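Local coordinates for uncharacterized conserved protein (Methanopyrus kandleri AV19, PDB 2QYA) that is of unknown function, belongs to the DUF424 family and occurs as an assembly of two copies of the chain, at residues 6-11 with 56-61; 19-24 with 83-88. The protein carries 2 engineered substitutions. All blocks are in the same frame, centred on the assembly; numbering follows the deposited sequence.

Interaction 1: 6-11 with 56-61; sequences VLLNIH and AKKIRE
Helix 52-66 lies against one face of the main mixed sheet, and here Ile59 on the helix meets Leu8 on strand 6-13 at about the level where their CA atoms come nearest, 8.8 Å apart. The contact is apolar and buried. Leu8 reaches out from the strand with CG anti to the backbone N (chi1 179°), which sends CG toward the helix, with CD2 leading. Ile59 answers with the end of its longer branch: its CB leaves the helix to one side, and CG1 then carries CD1 toward the leucine. Ile59 CD1 sits 3.6 Å from Leu8 CD2 and 4.0 Å from Leu8 CG; its modelled approach to the other methyl of Leu8 is too short for two carbons and is doubtful. Beside this pair, Lys58 contributes the root of its side chain, with CB 3.8 Å from Leu8 CD2, while the bent chain beyond leads its ammonium group away from the strand. The helix belongs to a beta-alpha-beta crossover: it connects strand 48-50 with strand 71-77, two strands parallel to each other and separated by strands 6-13 and 16-23, and so passes over the middle of the sheet. Leu21 of strand 16-23 and Leu90 also touch Ile59, and Met50 touches both Leu8 and Lys58. Two residues further on, on the same face, Ile10 also points toward the helix, but its CD1 stays 4.9 Å from Lys58 O. The outer side of the helix is polar, with Lys57 NZ and Glu61 OE2 forming a salt bridge of 3.2 Å, met from the syn side but 29° out of the carboxylate plane. On the other face of the sheet, the His11 ring stacks on His11 of the second subunit.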
ATOM      1  N   VAL A   6     -14.706 -13.301   6.752  1.00 38.68           N
ATOM      2  CA  VAL A   6     -14.035 -12.167   6.147  1.00 38.79           C
ATOM      3  C   VAL A   6     -12.730 -12.600   5.437  1.00 38.15           C
ATOM      4  O   VAL A   6     -11.978 -13.397   5.978  1.00 37.56           O
ATOM      5  CB  VAL A   6     -13.783 -11.113   7.244  1.00 38.47           C
ATOM      6  CG1 VAL A   6     -12.597 -11.521   8.120  1.00 39.40           C
ATOM      7  CG2 VAL A   6     -13.592  -9.769   6.664  1.00 40.97           C
ATOM      8  N   LEU A   7     -12.457 -12.058   4.247  1.00 37.99           N
ATOM      9  CA  LEU A   7     -11.165 -12.261   3.554  1.00 38.38           C
ATOM     10  C   LEU A   7     -10.071 -11.279   4.017  1.00 39.99           C
ATOM     11  O   LEU A   7     -10.256 -10.035   4.008  1.00 39.77           O
ATOM     12  CB  LEU A   7     -11.353 -12.145   2.029  1.00 38.27           C
ATOM     13  CG  LEU A   7     -12.496 -12.968   1.410  1.00 38.36           C
ATOM     14  CD1 LEU A   7     -12.793 -12.551  -0.007  1.00 35.85           C
ATOM     15  CD2 LEU A   7     -12.185 -14.464   1.489  1.00 39.99           C
ATOM     16  N   LEU A   8      -8.937 -11.826   4.452  1.00 40.92           N
ATOM     17  CA  LEU A   8      -7.796 -11.003   4.840  1.00 41.11           C
ATOM     18  C   LEU A   8      -6.636 -11.249   3.874  1.00 41.69           C
ATOM     19  O   LEU A   8      -6.188 -12.389   3.661  1.00 40.58           O
ATOM     20  CB  LEU A   8      -7.386 -11.259   6.282  1.00 40.70           C
ATOM     21  CG  LEU A   8      -6.188 -10.519   6.893  1.00 41.09           C
ATOM     22  CD1 LEU A   8      -6.272  -8.985   6.816  1.00 39.78           C
ATOM     23  CD2 LEU A   8      -6.077 -10.924   8.342  1.00 42.25           C
ATOM     24  N   ASN A   9      -6.180 -10.154   3.274  1.00 42.33           N
ATOM     25  CA  ASN A   9      -5.127 -10.185   2.299  1.00 43.17           C
ATOM     26  C   ASN A   9      -4.090  -9.192   2.788  1.00 43.55           C
ATOM     27  O   ASN A   9      -4.377  -7.993   2.838  1.00 44.11           O
ATOM     28  CB  ASN A   9      -5.712  -9.825   0.934  1.00 43.39           C
ATOM     29  CG  ASN A   9      -4.677  -9.890  -0.215  1.00 43.92           C
ATOM     30  OD1 ASN A   9      -3.558 -10.390  -0.048  1.00 44.12           O
ATOM     31  ND2 ASN A   9      -5.065  -9.359  -1.385  1.00 43.05           N
ATOM     32  N   ILE A  10      -2.924  -9.706   3.204  1.00 43.60           N
ATOM     33  CA  ILE A  10      -1.778  -8.913   3.676  1.00 43.79           C
ATOM     34  C   ILE A  10      -0.574  -9.051   2.735  1.00 44.44           C
ATOM     35  O   ILE A  10      -0.066 -10.164   2.521  1.00 45.05           O
ATOM     36  CB  ILE A  10      -1.279  -9.354   5.064  1.00 43.72           C
ATOM     37  CG1 ILE A  10      -2.370  -9.197   6.140  1.00 44.69           C
ATOM     38  CG2 ILE A  10       0.029  -8.590   5.444  1.00 43.79           C
ATOM     39  CD1 ILE A  10      -2.010  -9.796   7.521  1.00 44.09           C
ATOM     40  N   HIS A  11      -0.106  -7.927   2.200  1.00 43.61           N
ATOM     41  CA  HIS A  11       1.087  -7.894   1.369  1.00 43.47           C
ATOM     42  C   HIS A  11       1.976  -6.695   1.734  1.00 43.22           C
ATOM     43  O   HIS A  11       1.487  -5.580   1.905  1.00 41.79           O
ATOM     44  CB  HIS A  11       0.705  -7.816  -0.103  1.00 44.18           C
ATOM     45  CG  HIS A  11       1.803  -8.241  -1.012  1.00 47.97           C
ATOM     46  ND1 HIS A  11       2.138  -9.565  -1.200  1.00 53.24           N
ATOM     47  CD2 HIS A  11       2.690  -7.523  -1.737  1.00 51.09           C
ATOM     48  CE1 HIS A  11       3.168  -9.647  -2.023  1.00 53.13           C
ATOM     49  NE2 HIS A  11       3.526  -8.422  -2.360  1.00 52.60           N
ATOM     50  N   ALA A  56      -9.518  -9.887  13.402  1.00 43.22           N
ATOM     51  CA  ALA A  56      -9.167  -8.834  14.365  1.00 43.91           C
ATOM     52  C   ALA A  56      -7.843  -9.080  15.068  1.00 44.36           C
ATOM     53  O   ALA A  56      -7.035  -8.153  15.228  1.00 43.87           O
ATOM     54  CB  ALA A  56     -10.294  -8.624  15.394  1.00 43.79           C
ATOM     55  N   LYS A  57      -7.610 -10.334  15.473  1.00 44.88           N
ATOM     56  CA  LYS A  57      -6.346 -10.701  16.119  1.00 45.97           C
ATOM     57  C   LYS A  57      -5.162 -10.500  15.158  1.00 45.93           C
ATOM     58  O   LYS A  57      -4.165  -9.884  15.534  1.00 45.77           O
ATOM     59  CB  LYS A  57      -6.422 -12.130  16.660  1.00 46.05           C
ATOM     60  CG  LYS A  57      -5.118 -12.714  17.156  1.00 47.51           C
ATOM     61  CD  LYS A  57      -5.333 -13.995  17.987  1.00 48.00           C
ATOM     62  CE  LYS A  57      -3.987 -14.652  18.377  1.00 48.60           C
ATOM     63  NZ  LYS A  57      -3.366 -15.374  17.198  1.00 52.87           N
ATOM     64  N   LYS A  58      -5.274 -11.009  13.930  1.00 45.81           N
ATOM     65  CA  LYS A  58      -4.198 -10.862  12.934  1.00 46.26           C
ATOM     66  C   LYS A  58      -3.909  -9.396  12.572  1.00 45.72           C
ATOM     67  O   LYS A  58      -2.764  -9.025  12.333  1.00 45.49           O
ATOM     68  CB  LYS A  58      -4.479 -11.673  11.661  1.00 46.30           C
ATOM     69  CG  LYS A  58      -3.562 -12.905  11.449  1.00 49.21           C
ATOM     70  CD  LYS A  58      -3.815 -14.027  12.482  1.00 52.18           C
ATOM     71  CE  LYS A  58      -2.988 -15.340  12.197  1.00 53.98           C
ATOM     72  NZ  LYS A  58      -3.425 -16.076  10.953  1.00 58.49           N
ATOM     73  N   ILE A  59      -4.959  -8.597  12.495  1.00 45.44           N
ATOM     74  CA  ILE A  59      -4.851  -7.165  12.197  1.00 46.57           C
ATOM     75  C   ILE A  59      -4.097  -6.454  13.308  1.00 45.85           C
ATOM     76  O   ILE A  59      -3.126  -5.769  13.035  1.00 46.23           O
ATOM     77  CB  ILE A  59      -6.257  -6.522  11.892  1.00 46.87           C
ATOM     78  CG1 ILE A  59      -6.441  -6.368  10.402  1.00 46.77           C
ATOM     79  CG2 ILE A  59      -6.410  -5.167  12.504  1.00 48.69           C
ATOM     80  CD1 ILE A  59      -6.511  -7.624   9.701  1.00 48.69           C
ATOM     81  N   ARG A  60      -4.509  -6.678  14.549  1.00 45.63           N
ATOM     82  CA  ARG A  60      -3.774  -6.199  15.709  1.00 45.83           C
ATOM     83  C   ARG A  60      -2.301  -6.557  15.639  1.00 45.43           C
ATOM     84  O   ARG A  60      -1.449  -5.706  15.883  1.00 45.07           O
ATOM     85  CB  ARG A  60      -4.316  -6.803  16.995  1.00 46.24           C
ATOM     86  CG  ARG A  60      -5.525  -6.150  17.556  1.00 48.35           C
ATOM     87  CD  ARG A  60      -5.835  -6.711  18.951  1.00 52.27           C
ATOM     88  NE  ARG A  60      -7.239  -6.479  19.299  1.00 57.55           N
ATOM     89  CZ  ARG A  60      -8.202  -7.412  19.296  1.00 60.43           C
ATOM     90  NH1 ARG A  60      -7.935  -8.692  18.999  1.00 58.81           N
ATOM     91  NH2 ARG A  60      -9.447  -7.060  19.616  1.00 60.84           N
ATOM     92  N   GLU A  61      -2.003  -7.822  15.346  1.00 44.28           N
ATOM     93  CA  GLU A  61      -0.615  -8.286  15.377  1.00 44.30           C
ATOM     94  C   GLU A  61       0.235  -7.669  14.268  1.00 42.03           C
ATOM     95  O   GLU A  61       1.392  -7.378  14.494  1.00 41.66           O
ATOM     96  CB  GLU A  61      -0.534  -9.811  15.282  1.00 44.16           C
ATOM     97  CG  GLU A  61      -1.108 -10.579  16.491  1.00 47.69           C
ATOM     98  CD  GLU A  61      -1.341 -12.077  16.180  1.00 47.96           C
ATOM     99  OE1 GLU A  61      -1.440 -12.438  14.979  1.00 50.81           O
ATOM    100  OE2 GLU A  61      -1.434 -12.884  17.133  1.00 51.87           O
TER

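Interaction 2: 19-24 with 83-88; sequences LALCDE and SVVVDA
Leu21, in the second half of strand 16-23, divides its two methyl groups between neighbouring valines of helix 79-87. CD1 rests 3.7 Å from Val85 CG2, and CD2 lies 4.0 Å from Val84 CG1, so the fork of the leucine faces two successive residues of the helix. The CB of Leu21 already points toward the helix. The two valines use different branches: Val84 presents the methyl anti to its backbone N, whereas Val85 presents the one anti to its carbonyl carbon. All three residues are buried, and no hydrogen bond passes between the segments; the closest CA atoms, those of Leu21 and Val84, are 8.5 Å apart.

Away from Leu21 the helix is looser: Asp87, on the far side, is exposed, and Ser83 and Val86, at its flanks, are partly so. All three stay well clear of the strand; Ser83 OG instead hydrogen-bonds back to the carbonyl of Leu80. At the end of the strand the link becomes polar: Asp23 accepts hydrogen bonds from the backbone amides of Leu80 and Ala81 in the first turn of helix 79-87, one on each carboxylate oxygen, a position that would probably favour its negative charge.

Helix 79-87 and helix 52-66 share this face of the sheet, Val84 touching Ala55 and Ala88 touching Ile59, while below them Val85 and Leu21 both rest on Ala76 of strand 71-77, the parallel neighbour of strand 16-23.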
ATOM      1  N   LEU A  19      -3.014  -4.194   4.587  1.00 35.93           N
ATOM      2  CA  LEU A  19      -3.930  -5.157   5.149  1.00 35.23           C
ATOM      3  C   LEU A  19      -5.280  -4.840   4.549  1.00 35.46           C
ATOM      4  O   LEU A  19      -5.853  -3.769   4.813  1.00 34.90           O
ATOM      5  CB  LEU A  19      -3.969  -5.071   6.674  1.00 35.88           C
ATOM      6  CG  LEU A  19      -2.682  -4.835   7.485  1.00 37.44           C
ATOM      7  CD1 LEU A  19      -2.947  -4.755   8.988  1.00 36.20           C
ATOM      8  CD2 LEU A  19      -1.661  -5.877   7.219  1.00 38.51           C
ATOM      9  N   ALA A  20      -5.753  -5.732   3.676  1.00 34.73           N
ATOM     10  CA  ALA A  20      -7.056  -5.581   3.048  1.00 35.40           C
ATOM     11  C   ALA A  20      -8.058  -6.626   3.574  1.00 36.00           C
ATOM     12  O   ALA A  20      -7.757  -7.816   3.658  1.00 35.16           O
ATOM     13  CB  ALA A  20      -6.954  -5.650   1.523  1.00 34.27           C
ATOM     14  N   LEU A  21      -9.250  -6.165   3.903  1.00 36.92           N
ATOM     15  CA  LEU A  21     -10.275  -7.020   4.480  1.00 38.08           C
ATOM     16  C   LEU A  21     -11.471  -6.866   3.597  1.00 38.56           C
ATOM     17  O   LEU A  21     -11.790  -5.749   3.188  1.00 39.08           O
ATOM     18  CB  LEU A  21     -10.628  -6.571   5.896  1.00 37.72           C
ATOM     19  CG  LEU A  21      -9.604  -6.792   6.995  1.00 39.17           C
ATOM     20  CD1 LEU A  21      -9.649  -5.627   7.962  1.00 43.80           C
ATOM     21  CD2 LEU A  21      -9.914  -8.076   7.728  1.00 41.16           C
ATOM     22  N   CYS A  22     -12.130  -7.971   3.285  1.00 38.92           N
ATOM     23  CA  CYS A  22     -13.342  -7.906   2.480  1.00 39.77           C
ATOM     24  C   CYS A  22     -14.313  -8.968   2.969  1.00 40.80           C
ATOM     25  O   CYS A  22     -13.891 -10.102   3.244  1.00 40.53           O
ATOM     26  CB  CYS A  22     -12.990  -8.158   1.014  1.00 39.25           C
ATOM     27  SG  CYS A  22     -14.264  -7.892  -0.208  1.00 40.48           S
ATOM     28  N   ASP A  23     -15.600  -8.622   3.070  1.00 41.55           N
ATOM     29  CA  ASP A  23     -16.631  -9.646   3.315  1.00 42.83           C
ATOM     30  C   ASP A  23     -16.599 -10.683   2.187  1.00 42.81           C
ATOM     31  O   ASP A  23     -16.566 -10.347   1.006  1.00 42.48           O
ATOM     32  CB  ASP A  23     -18.037  -9.030   3.463  1.00 42.77           C
ATOM     33  CG  ASP A  23     -18.188  -8.239   4.749  1.00 44.27           C
ATOM     34  OD1 ASP A  23     -17.149  -7.776   5.298  1.00 45.69           O
ATOM     35  OD2 ASP A  23     -19.342  -8.083   5.227  1.00 44.99           O
ATOM     36  N   GLU A  24     -16.568 -11.949   2.569  1.00 44.03           N
ATOM     37  CA  GLU A  24     -16.462 -13.032   1.608  1.00 45.21           C
ATOM     38  C   GLU A  24     -17.610 -13.005   0.615  1.00 47.03           C
ATOM     39  O   GLU A  24     -17.381 -13.152  -0.584  1.00 46.81           O
ATOM     40  CB  GLU A  24     -16.423 -14.355   2.347  1.00 45.22           C
ATOM     41  CG  GLU A  24     -15.919 -15.538   1.565  1.00 44.13           C
ATOM     42  CD  GLU A  24     -16.047 -16.798   2.394  1.00 42.60           C
ATOM     43  OE1 GLU A  24     -17.196 -17.135   2.732  1.00 41.12           O
ATOM     44  OE2 GLU A  24     -15.019 -17.411   2.742  1.00 39.60           O
ATOM     45  N   SER A  83     -16.370  -4.018  10.979  1.00 40.45           N
ATOM     46  CA  SER A  83     -16.553  -4.397  12.379  1.00 41.54           C
ATOM     47  C   SER A  83     -15.287  -5.038  12.916  1.00 40.53           C
ATOM     48  O   SER A  83     -14.979  -4.913  14.092  1.00 40.57           O
ATOM     49  CB  SER A  83     -17.764  -5.334  12.541  1.00 41.64           C
ATOM     50  OG  SER A  83     -17.371  -6.691  12.403  1.00 45.50           O
ATOM     51  N   VAL A  84     -14.545  -5.711  12.036  1.00 40.35           N
ATOM     52  CA  VAL A  84     -13.218  -6.236  12.375  1.00 39.53           C
ATOM     53  C   VAL A  84     -12.257  -5.105  12.705  1.00 40.35           C
ATOM     54  O   VAL A  84     -11.501  -5.191  13.671  1.00 40.46           O
ATOM     55  CB  VAL A  84     -12.612  -7.107  11.223  1.00 39.63           C
ATOM     56  CG1 VAL A  84     -11.123  -7.399  11.490  1.00 37.87           C
ATOM     57  CG2 VAL A  84     -13.393  -8.427  11.072  1.00 38.09           C
ATOM     58  N   VAL A  85     -12.260  -4.054  11.888  1.00 41.39           N
ATOM     59  CA  VAL A  85     -11.360  -2.926  12.129  1.00 42.73           C
ATOM     60  C   VAL A  85     -11.683  -2.265  13.484  1.00 43.46           C
ATOM     61  O   VAL A  85     -10.771  -1.943  14.246  1.00 43.84           O
ATOM     62  CB  VAL A  85     -11.396  -1.910  10.971  1.00 43.12           C
ATOM     63  CG1 VAL A  85     -10.464  -0.741  11.268  1.00 41.91           C
ATOM     64  CG2 VAL A  85     -11.015  -2.592   9.643  1.00 41.21           C
ATOM     65  N   VAL A  86     -12.979  -2.113  13.781  1.00 44.79           N
ATOM     66  CA  VAL A  86     -13.468  -1.559  15.059  1.00 45.70           C
ATOM     67  C   VAL A  86     -13.059  -2.484  16.203  1.00 46.74           C
ATOM     68  O   VAL A  86     -12.513  -2.038  17.231  1.00 46.99           O
ATOM     69  CB  VAL A  86     -15.048  -1.345  15.070  1.00 45.60           C
ATOM     70  CG1 VAL A  86     -15.570  -0.848  16.445  1.00 46.11           C
ATOM     71  CG2 VAL A  86     -15.481  -0.400  14.024  1.00 44.51           C
ATOM     72  N   ASP A  87     -13.290  -3.783  16.026  1.00 47.56           N
ATOM     73  CA  ASP A  87     -13.009  -4.701  17.118  1.00 48.98           C
ATOM     74  C   ASP A  87     -11.536  -4.867  17.405  1.00 48.44           C
ATOM     75  O   ASP A  87     -11.156  -5.314  18.490  1.00 48.97           O
ATOM     76  CB  ASP A  87     -13.639  -6.065  16.889  1.00 50.18           C
ATOM     77  CG  ASP A  87     -14.263  -6.611  18.136  1.00 54.12           C
ATOM     78  OD1 ASP A  87     -15.513  -6.554  18.225  1.00 60.93           O
ATOM     79  OD2 ASP A  87     -13.520  -7.060  19.041  1.00 58.16           O
ATOM     80  N   ALA A  88     -10.707  -4.530  16.429  1.00 48.17           N
ATOM     81  CA  ALA A  88      -9.257  -4.508  16.633  1.00 48.23           C
ATOM     82  C   ALA A  88      -8.796  -3.253  17.388  1.00 48.08           C
ATOM     83  O   ALA A  88      -7.634  -3.156  17.759  1.00 48.61           O
ATOM     84  CB  ALA A  88      -8.520  -4.649  15.297  1.00 47.82           C
TER

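How the interactions relate
Interactions 1 and 2 have centres about 7 Å apart and share one hydrophobic core, made where two helices cover the same face of the sheet. Their strands are antiparallel neighbours, joined by probable hydrogen bonds from Leu7 N to Cys22 O at 2.6 Å and from Ala20 N to Asn9 O at 2.8 Å. Leu8 and Leu21 touch side by side on these strands, Leu21 reaching both helices, since it touches Ile59 of helix 52-66 as well. Between the helices, Arg60 NH2 approaches Asp87 O to 2.7 Å. Along the chain the segments of the two contacts alternate, and each contact joins an early strand to a later helix. No active site is known to which either could be related.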